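Local coordinates for sensory box/GGDEF family protein (Caulobacter crescentus, PDB 4YME) that probably takes part in cyclic di-GMP turnover at the cell membrane, this piece being its GGDEF (diguanylate cyclase-type) domain, at residues Leu67-Phe76 and Glu84-Gly92; Gln17-Glu28 and Tyr132-Met143. One frame throughout, in Å; residues are numbered along the deposited sequence.

Contact 1 of 2, residues Leu67-Phe76 and Glu84-Gly92; sequences LQSAVQAPSF and EFIVVQIAG
S75 and F76 bond to V88 and I90 where strand 76-81 begins beside its antiparallel neighbour, strand 84-91. F76 and V88 form a hydrogen-bonded pair, F76 N to V88 O at 3.0 Å and V88 N to F76 O at 2.8 Å. From S75, CB lies 3.1 Å from V88 O, and OG, placed beside the backbone N (chi1 -63°), accepts from I90 N at 3.1 Å. The hydroxyl thus stands in for the P74 carbonyl, which would take that bond if the pairing ran on; P74 O lies instead in plane at the edge of the F76 ring, which spreads one face over V88 CB in a CH-pi contact, 3.8 Å from CB to the ring centroid. A serine in place of F76 would probably open a gap over V88 CB, where the ring face now lies. V87 meets L67 and V71 at the end of helix 53-70, and L67 CD1 comes within 3.8 Å of CD2 of F85, the last residue of the GGDEF signature. L67 continues to L106 of helix 95-109 on that face, while V88 and I90 lie under helix 13-30 and strand 33-41 flanks strand 84-91.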
loop_
_atom_site.group_PDB
_atom_site.type_symbol
_atom_site.label_atom_id
_atom_site.label_comp_id
_atom_site.label_asym_id
_atom_site.label_seq_id
_atom_site.Cartn_x
_atom_site.Cartn_y
_atom_site.Cartn_z
ATOM N N LEU A 67 4.941 3.221 -6.579
ATOM C CA LEU A 67 3.452 2.996 -6.482
ATOM C C LEU A 67 2.708 3.879 -7.489
ATOM O O LEU A 67 1.775 3.363 -8.143
ATOM C CB LEU A 67 2.942 3.245 -5.064
ATOM C CG LEU A 67 3.441 2.229 -3.996
ATOM C CD1 LEU A 67 2.906 2.661 -2.622
ATOM C CD2 LEU A 67 3.041 0.797 -4.364
ATOM N N GLN A 68 3.101 5.141 -7.655
ATOM C CA GLN A 68 2.464 6.032 -8.647
ATOM C C GLN A 68 2.635 5.443 -10.052
ATOM O O GLN A 68 1.699 5.571 -10.886
ATOM C CB GLN A 68 3.026 7.456 -8.618
ATOM C CG GLN A 68 2.626 8.326 -7.394
ATOM C CD GLN A 68 3.068 9.841 -7.529
ATOM O OE1 GLN A 68 4.239 10.109 -7.593
ATOM N NE2 GLN A 68 2.110 10.815 -7.551
ATOM N N SER A 69 3.743 4.779 -10.324
ATOM C CA SER A 69 3.926 4.173 -11.659
ATOM C C SER A 69 2.977 3.010 -11.857
ATOM O O SER A 69 2.515 2.823 -12.977
ATOM C CB SER A 69 5.385 3.728 -11.894
ATOM O OG SER A 69 5.732 2.521 -11.210
ATOM N N ALA A 70 2.622 2.281 -10.817
ATOM C CA ALA A 70 1.899 1.012 -10.935
ATOM C C ALA A 70 0.403 1.090 -10.662
ATOM O O ALA A 70 -0.351 0.145 -10.986
ATOM C CB ALA A 70 2.461 0.056 -9.981
ATOM N N VAL A 71 -0.028 2.123 -9.985
ATOM C CA VAL A 71 -1.392 2.200 -9.486
ATOM C C VAL A 71 -2.028 3.382 -10.257
ATOM O O VAL A 71 -1.705 4.551 -9.977
ATOM C CB VAL A 71 -1.419 2.381 -7.956
ATOM C CG1 VAL A 71 -2.859 2.493 -7.350
ATOM C CG2 VAL A 71 -0.656 1.213 -7.256
ATOM N N GLN A 72 -2.974 3.054 -11.137
ATOM C CA GLN A 72 -3.681 4.024 -11.988
ATOM C C GLN A 72 -5.169 4.064 -11.613
ATOM O O GLN A 72 -5.711 3.053 -11.227
ATOM C CB GLN A 72 -3.568 3.605 -13.468
ATOM C CG GLN A 72 -2.085 3.418 -13.969
ATOM C CD GLN A 72 -1.321 4.717 -13.866
ATOM O OE1 GLN A 72 -1.898 5.798 -14.143
ATOM N NE2 GLN A 72 -0.019 4.649 -13.471
ATOM N N ALA A 73 -5.795 5.245 -11.750
ATOM C CA ALA A 73 -7.261 5.354 -11.545
ATOM C C ALA A 73 -7.960 4.248 -12.341
ATOM O O ALA A 73 -7.609 3.973 -13.501
ATOM C CB ALA A 73 -7.791 6.755 -11.940
ATOM N N PRO A 74 -8.919 3.548 -11.734
ATOM C CA PRO A 74 -9.630 3.927 -10.513
ATOM C C PRO A 74 -9.004 3.450 -9.185
ATOM O O PRO A 74 -9.542 3.735 -8.110
ATOM C CB PRO A 74 -10.992 3.216 -10.698
ATOM C CG PRO A 74 -10.646 1.994 -11.504
ATOM C CD PRO A 74 -9.601 2.440 -12.449
ATOM N N SER A 75 -7.889 2.733 -9.281
ATOM C CA SER A 75 -7.164 2.307 -8.081
ATOM C C SER A 75 -6.400 3.520 -7.553
ATOM O O SER A 75 -6.183 4.514 -8.251
ATOM C CB SER A 75 -6.259 1.135 -8.440
ATOM O OG SER A 75 -7.048 0.046 -8.864
ATOM N N PHE A 76 -5.951 3.431 -6.302
ATOM C CA PHE A 76 -5.263 4.563 -5.684
ATOM C C PHE A 76 -4.383 4.097 -4.536
ATOM O O PHE A 76 -4.551 3.006 -3.992
ATOM C CB PHE A 76 -6.267 5.653 -5.233
ATOM C CG PHE A 76 -7.461 5.146 -4.458
ATOM C CD1 PHE A 76 -8.585 4.695 -5.121
ATOM C CD2 PHE A 76 -7.499 5.199 -3.061
ATOM C CE1 PHE A 76 -9.706 4.244 -4.440
ATOM C CE2 PHE A 76 -8.633 4.798 -2.408
ATOM C CZ PHE A 76 -9.735 4.324 -3.103
ATOM N N GLU A 84 4.129 2.748 6.301
ATOM C CA GLU A 84 2.886 2.031 6.063
ATOM C C GLU A 84 2.134 2.652 4.888
ATOM O O GLU A 84 1.744 3.825 4.947
ATOM C CB GLU A 84 2.034 2.153 7.286
ATOM C CG GLU A 84 2.504 1.313 8.455
ATOM C CD GLU A 84 1.324 1.167 9.358
ATOM O OE1 GLU A 84 0.414 0.376 9.012
ATOM O OE2 GLU A 84 1.270 1.961 10.309
ATOM N N PHE A 85 1.971 1.881 3.842
ATOM C CA PHE A 85 1.285 2.319 2.629
ATOM C C PHE A 85 0.047 1.476 2.420
ATOM O O PHE A 85 -0.065 0.340 2.945
ATOM C CB PHE A 85 2.193 2.181 1.453
ATOM C CG PHE A 85 3.419 3.081 1.505
ATOM C CD1 PHE A 85 4.552 2.727 2.180
ATOM C CD2 PHE A 85 3.421 4.279 0.790
ATOM C CE1 PHE A 85 5.674 3.550 2.177
ATOM C CE2 PHE A 85 4.530 5.105 0.787
ATOM C CZ PHE A 85 5.681 4.744 1.503
ATOM N N ILE A 86 -0.924 2.015 1.675
ATOM C CA ILE A 86 -2.123 1.289 1.328
ATOM C C ILE A 86 -2.371 1.463 -0.149
ATOM O O ILE A 86 -2.273 2.590 -0.692
ATOM C CB ILE A 86 -3.349 1.812 2.082
ATOM C CG1 ILE A 86 -3.192 1.663 3.566
ATOM C CG2 ILE A 86 -4.650 1.190 1.544
ATOM C CD1 ILE A 86 -3.532 0.382 4.051
ATOM N N VAL A 87 -2.733 0.375 -0.817
ATOM C CA VAL A 87 -3.220 0.435 -2.188
ATOM C C VAL A 87 -4.617 -0.110 -2.208
ATOM O O VAL A 87 -4.910 -1.170 -1.635
ATOM C CB VAL A 87 -2.327 -0.375 -3.155
ATOM C CG1 VAL A 87 -2.991 -0.502 -4.493
ATOM C CG2 VAL A 87 -0.927 0.243 -3.238
ATOM N N VAL A 88 -5.523 0.640 -2.823
ATOM C CA VAL A 88 -6.879 0.187 -3.068
ATOM C C VAL A 88 -7.040 -0.144 -4.525
ATOM O O VAL A 88 -6.834 0.704 -5.385
ATOM C CB VAL A 88 -7.922 1.230 -2.595
ATOM C CG1 VAL A 88 -9.328 0.756 -2.944
ATOM C CG2 VAL A 88 -7.772 1.565 -1.132
ATOM N N GLN A 89 -7.394 -1.409 -4.786
ATOM C CA GLN A 89 -7.548 -1.917 -6.146
ATOM C C GLN A 89 -9.034 -2.060 -6.466
ATOM O O GLN A 89 -9.762 -2.741 -5.775
ATOM C CB GLN A 89 -6.918 -3.305 -6.236
ATOM C CG GLN A 89 -7.032 -3.850 -7.640
ATOM C CD GLN A 89 -6.726 -5.355 -7.678
ATOM O OE1 GLN A 89 -7.220 -6.139 -6.835
ATOM N NE2 GLN A 89 -5.945 -5.737 -8.633
ATOM N N ILE A 90 -9.449 -1.389 -7.546
ATOM C CA ILE A 90 -10.749 -1.618 -8.165
ATOM C C ILE A 90 -10.496 -2.279 -9.509
ATOM O O ILE A 90 -9.790 -1.747 -10.350
ATOM C CB ILE A 90 -11.518 -0.316 -8.366
ATOM C CG1 ILE A 90 -11.890 0.332 -7.046
ATOM C CG2 ILE A 90 -12.814 -0.595 -9.133
ATOM C CD1 ILE A 90 -12.446 1.763 -7.109
ATOM N N ALA A 91 -11.121 -3.430 -9.709
ATOM C CA ALA A 91 -10.813 -4.242 -10.897
ATOM C C ALA A 91 -11.985 -5.142 -11.240
ATOM O O ALA A 91 -13.055 -4.969 -10.713
ATOM C CB ALA A 91 -9.568 -5.059 -10.648
ATOM N N GLY A 92 -11.763 -6.097 -12.148
ATOM C CA GLY A 92 -12.829 -7.041 -12.588
ATOM C C GLY A 92 -12.659 -8.455 -12.073
ATOM O O GLY A 92 -12.013 -8.693 -11.038
#

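Contact 2 of 2, residues Gln17-Glu28 and Tyr132-Met143; sequences QMRLAAAIDRVE and YPDDGRTAEALM
This is a partly buried packing of helix 13-30 against the loop and first turn of helix 139-156, with L20 and I24 meeting A139 and Y132. The short helical segments cross at 108°, axes 9.8 Å apart. A139 CB enters between L20 and A21, 3.7 Å from L20 CG. I24 is extended about its CB-CG1 bond (chi2 166°), which carries CD1 to 3.4 Å from A139 N, while CG2 leans obliquely on the Y132 ring. In this ferredoxin-like GGDEF domain both helices cover one face of the central sheet, L20 resting on V36 and V88, I24 on L34 and, in one of its conformers, M143 on I86. Y132 leads into a cis peptide bond and a type I turn; T138 N-caps the helix, its OG1 accepting from A141 N. At the polar edges, Y132 OH donates to E28 OE1 at 2.6 Å, meeting the carboxylate on its anti side with the two planes 70° apart. A water donates to E28 OE1 and accepts a weak bond from R137 NH2, beside a long salt bridge between those atoms (3.8 Å). Nearer the helix N-terminus, Q17 NE2 donates to the syn lone pair of E140 OE2 at 2.8 Å, a bent bond.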
loop_
_atom_site.group_PDB
_atom_site.type_symbol
_atom_site.label_atom_id
_atom_site.label_comp_id
_atom_site.label_asym_id
_atom_site.label_seq_id
_atom_site.Cartn_x
_atom_site.Cartn_y
_atom_site.Cartn_z
ATOM N N GLN A 17 -9.528 7.180 3.337
ATOM C CA GLN A 17 -10.780 6.695 3.938
ATOM C C GLN A 17 -11.972 7.185 3.110
ATOM O O GLN A 17 -12.906 6.410 2.835
ATOM C CB GLN A 17 -10.873 7.211 5.379
ATOM C CG GLN A 17 -12.089 6.661 6.141
ATOM C CD GLN A 17 -13.407 7.406 5.818
ATOM O OE1 GLN A 17 -13.411 8.602 5.416
ATOM N NE2 GLN A 17 -14.543 6.683 5.977
HETATM N N MSE A 18 -11.932 8.443 2.649
HETATM C CA MSE A 18 -13.070 9.002 1.869
HETATM C C MSE A 18 -13.230 8.269 0.529
HETATM O O MSE A 18 -14.322 7.926 0.103
HETATM C CB MSE A 18 -12.882 10.471 1.557
HETATM C CG MSE A 18 -12.896 11.306 2.759
HETATM SE SE MSE A 18 -12.624 13.202 2.377
HETATM C CE MSE A 18 -11.284 13.328 0.997
ATOM N N ARG A 19 -12.118 8.065 -0.139
ATOM C CA ARG A 19 -12.151 7.435 -1.457
ATOM C C ARG A 19 -12.489 5.941 -1.368
ATOM O O ARG A 19 -13.174 5.421 -2.231
ATOM C CB ARG A 19 -10.857 7.698 -2.214
ATOM C CG ARG A 19 -10.764 9.157 -2.748
ATOM C CD ARG A 19 -9.572 9.331 -3.654
ATOM N NE ARG A 19 -9.748 8.534 -4.880
ATOM C CZ ARG A 19 -8.877 8.483 -5.889
ATOM N NH1 ARG A 19 -7.749 9.168 -5.814
ATOM N NH2 ARG A 19 -9.109 7.728 -6.942
ATOM N N LEU A 20 -12.046 5.285 -0.294
ATOM C CA LEU A 20 -12.368 3.863 -0.072
ATOM C C LEU A 20 -13.860 3.711 0.219
ATOM O O LEU A 20 -14.527 2.840 -0.311
ATOM C CB LEU A 20 -11.472 3.294 1.036
ATOM C CG LEU A 20 -11.808 1.845 1.425
ATOM C CD1 LEU A 20 -11.771 0.915 0.230
ATOM C CD2 LEU A 20 -10.750 1.404 2.468
ATOM N N ALA A 21 -14.405 4.610 1.052
ATOM C CA ALA A 21 -15.854 4.547 1.334
ATOM C C ALA A 21 -16.650 4.729 0.044
ATOM O O ALA A 21 -17.651 3.994 -0.182
ATOM C CB ALA A 21 -16.236 5.565 2.349
ATOM N N ALA A 22 -16.219 5.671 -0.796
ATOM C CA ALA A 22 -16.939 5.905 -2.083
ATOM C C ALA A 22 -16.809 4.694 -3.004
ATOM O O ALA A 22 -17.754 4.313 -3.712
ATOM C CB ALA A 22 -16.431 7.156 -2.749
ATOM N N ALA A 23 -15.634 4.062 -2.996
ATOM C CA ALA A 23 -15.364 2.894 -3.836
ATOM C C ALA A 23 -16.275 1.744 -3.451
ATOM O O ALA A 23 -16.728 1.013 -4.323
ATOM C CB ALA A 23 -13.894 2.470 -3.715
ATOM N N ILE A 24 -16.542 1.563 -2.163
ATOM C CA ILE A 24 -17.454 0.513 -1.725
ATOM C C ILE A 24 -18.827 0.717 -2.393
ATOM O O ILE A 24 -19.416 -0.223 -2.903
ATOM C CB ILE A 24 -17.535 0.456 -0.157
ATOM C CG1 ILE A 24 -16.230 -0.082 0.411
ATOM C CG2 ILE A 24 -18.745 -0.361 0.305
ATOM C CD1 ILE A 24 -16.061 0.139 1.939
ATOM N N ASP A 25 -19.347 1.950 -2.359
ATOM C CA ASP A 25 -20.643 2.205 -2.980
ATOM C C ASP A 25 -20.599 1.925 -4.497
ATOM O O ASP A 25 -21.553 1.391 -5.062
ATOM C CB ASP A 25 -21.100 3.630 -2.754
ATOM C CG ASP A 25 -21.463 3.918 -1.298
ATOM O OD1 ASP A 25 -21.716 2.946 -0.553
ATOM O OD2 ASP A 25 -21.399 5.115 -0.945
ATOM N N ARG A 26 -19.507 2.315 -5.144
ATOM C CA ARG A 26 -19.329 2.044 -6.553
ATOM C C ARG A 26 -19.399 0.545 -6.895
ATOM O O ARG A 26 -20.165 0.128 -7.778
ATOM C CB ARG A 26 -18.049 2.698 -7.066
ATOM C CG ARG A 26 -17.609 2.190 -8.408
ATOM C CD ARG A 26 -16.350 2.850 -8.899
ATOM N NE ARG A 26 -15.765 2.092 -9.991
ATOM C CZ ARG A 26 -14.849 2.584 -10.813
ATOM N NH1 ARG A 26 -14.444 3.857 -10.704
ATOM N NH2 ARG A 26 -14.379 1.830 -11.774
ATOM N N VAL A 27 -18.659 -0.265 -6.148
ATOM C CA VAL A 27 -18.520 -1.648 -6.520
ATOM C C VAL A 27 -19.771 -2.434 -6.080
ATOM O O VAL A 27 -20.122 -3.420 -6.702
ATOM C CB VAL A 27 -17.211 -2.323 -6.040
ATOM C CG1 VAL A 27 -15.998 -1.541 -6.474
ATOM C CG2 VAL A 27 -17.155 -2.586 -4.554
ATOM N N GLU A 28 -20.429 -2.002 -5.010
ATOM C CA GLU A 28 -21.666 -2.661 -4.587
ATOM C C GLU A 28 -22.676 -2.583 -5.743
ATOM O O GLU A 28 -23.393 -3.573 -6.014
ATOM C CB GLU A 28 -22.155 -2.033 -3.284
ATOM C CG GLU A 28 -23.295 -2.750 -2.592
ATOM C CD GLU A 28 -23.108 -4.233 -2.417
ATOM O OE1 GLU A 28 -22.042 -4.750 -1.999
ATOM O OE2 GLU A 28 -24.107 -4.917 -2.637
ATOM N N TYR A 132 -13.217 -7.020 -0.207
ATOM C CA TYR A 132 -14.603 -6.668 0.003
ATOM C C TYR A 132 -15.516 -7.746 -0.658
ATOM O O TYR A 132 -15.204 -8.174 -1.765
ATOM C CB TYR A 132 -14.886 -5.299 -0.652
ATOM C CG TYR A 132 -16.336 -4.877 -0.583
ATOM C CD1 TYR A 132 -16.846 -4.242 0.557
ATOM C CD2 TYR A 132 -17.201 -5.090 -1.640
ATOM C CE1 TYR A 132 -18.170 -3.879 0.636
ATOM C CE2 TYR A 132 -18.538 -4.752 -1.543
ATOM C CZ TYR A 132 -19.015 -4.151 -0.400
ATOM O OH TYR A 132 -20.343 -3.769 -0.327
ATOM N N PRO A 133 -16.585 -8.191 0.020
ATOM C CA PRO A 133 -17.029 -7.807 1.347
ATOM C C PRO A 133 -16.646 -8.787 2.471
ATOM O O PRO A 133 -16.934 -8.511 3.627
ATOM C CB PRO A 133 -18.564 -7.834 1.199
ATOM C CG PRO A 133 -18.778 -8.905 0.271
ATOM C CD PRO A 133 -17.661 -8.873 -0.724
ATOM N N ASP A 134 -15.995 -9.880 2.149
ATOM C CA ASP A 134 -15.757 -10.926 3.138
ATOM C C ASP A 134 -14.890 -10.490 4.276
ATOM O O ASP A 134 -15.097 -10.927 5.406
ATOM C CB ASP A 134 -15.145 -12.139 2.475
ATOM C CG ASP A 134 -16.115 -12.823 1.486
ATOM O OD1 ASP A 134 -17.348 -12.581 1.535
ATOM O OD2 ASP A 134 -15.621 -13.579 0.618
ATOM N N ASP A 135 -13.931 -9.588 3.994
ATOM C CA ASP A 135 -13.038 -9.060 4.997
ATOM C C ASP A 135 -13.465 -7.701 5.561
ATOM O O ASP A 135 -12.687 -7.052 6.244
ATOM C CB ASP A 135 -11.603 -8.997 4.459
ATOM C CG ASP A 135 -11.073 -10.318 4.060
ATOM O OD1 ASP A 135 -11.361 -11.335 4.808
ATOM O OD2 ASP A 135 -10.408 -10.455 3.015
ATOM N N GLY A 136 -14.677 -7.266 5.262
ATOM C CA GLY A 136 -15.221 -6.040 5.749
ATOM C C GLY A 136 -16.085 -5.331 4.745
ATOM O O GLY A 136 -15.841 -5.370 3.533
ATOM N N ARG A 137 -17.112 -4.682 5.245
ATOM C CA ARG A 137 -18.083 -4.002 4.389
ATOM C C ARG A 137 -18.047 -2.501 4.513
ATOM O O ARG A 137 -18.813 -1.818 3.837
ATOM C CB ARG A 137 -19.506 -4.507 4.692
ATOM C CG ARG A 137 -19.664 -6.026 4.639
ATOM C CD ARG A 137 -21.187 -6.393 4.693
ATOM N NE ARG A 137 -21.770 -6.176 3.369
ATOM C CZ ARG A 137 -21.910 -7.105 2.419
ATOM N NH1 ARG A 137 -21.573 -8.380 2.642
ATOM N NH2 ARG A 137 -22.408 -6.755 1.229
ATOM N N THR A 138 -17.152 -1.973 5.361
ATOM C CA THR A 138 -16.894 -0.574 5.510
ATOM C C THR A 138 -15.396 -0.311 5.324
ATOM O O THR A 138 -14.580 -1.228 5.426
ATOM C CB THR A 138 -17.265 -0.055 6.893
ATOM O OG1 THR A 138 -16.369 -0.621 7.872
ATOM C CG2 THR A 138 -18.672 -0.442 7.201
ATOM N N ALA A 139 -15.070 0.932 5.045
ATOM C CA ALA A 139 -13.679 1.323 4.873
ATOM C C ALA A 139 -12.836 0.973 6.075
ATOM O O ALA A 139 -11.750 0.379 5.937
ATOM C CB ALA A 139 -13.548 2.814 4.542
ATOM N N GLU A 140 -13.361 1.265 7.264
ATOM C CA GLU A 140 -12.625 1.034 8.498
ATOM C C GLU A 140 -12.412 -0.442 8.756
ATOM O O GLU A 140 -11.324 -0.823 9.211
ATOM C CB GLU A 140 -13.402 1.662 9.656
ATOM C CG GLU A 140 -13.467 3.172 9.588
ATOM C CD GLU A 140 -14.376 3.771 8.461
ATOM O OE1 GLU A 140 -15.409 3.178 7.954
ATOM O OE2 GLU A 140 -13.988 4.900 8.051
ATOM N N ALA A 141 -13.437 -1.263 8.461
ATOM C CA ALA A 141 -13.335 -2.711 8.622
ATOM C C ALA A 141 -12.274 -3.273 7.695
ATOM O O ALA A 141 -11.446 -4.068 8.135
ATOM C CB ALA A 141 -14.609 -3.398 8.401
ATOM N N LEU A 142 -12.277 -2.848 6.438
ATOM C CA LEU A 142 -11.257 -3.313 5.490
ATOM C C LEU A 142 -9.848 -2.861 5.887
ATOM O O LEU A 142 -8.892 -3.633 5.691
ATOM C CB LEU A 142 -11.537 -2.783 4.097
ATOM C CG LEU A 142 -12.752 -3.447 3.452
ATOM C CD1 LEU A 142 -13.210 -2.723 2.195
ATOM C CD2 LEU A 142 -12.493 -4.914 3.128
HETATM N N MSE A 143 -9.724 -1.625 6.348
HETATM C CA MSE A 143 -8.433 -1.044 6.836
HETATM C C MSE A 143 -7.834 -1.888 7.896
HETATM O O MSE A 143 -6.612 -2.234 7.884
HETATM C CB MSE A 143 -8.685 0.296 7.540
HETATM C CG MSE A 143 -8.881 1.406 6.641
HETATM SE SE MSE A 143 -7.514 1.214 5.316
HETATM C CE MSE A 143 -6.130 2.205 6.210
HETATM O O HOH W 1 -21.529 -7.682 -1.870
#

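How the contacts relate
Contact 1 is mostly buried, eight of its eleven touching residues lying in the interior; contact 2 is partly buried, its apolar middle edged by exposed polar groups. Their chemistry follows: backbone bonds and aliphatic packing tie strands and a helix end in contact 1, whereas charged and amide side chains flank the packing in contact 2. The two share helix 13-30. It is one partner of contact 2, and its sheet side covers one face of contact 1, A23 against I90 and the backbone of L20 against the F76 ring, while R26 passes beside P74. Their centres are 14 Å apart, and the strand pair of contact 1 falls within the long chain excursion between the segments of contact 2.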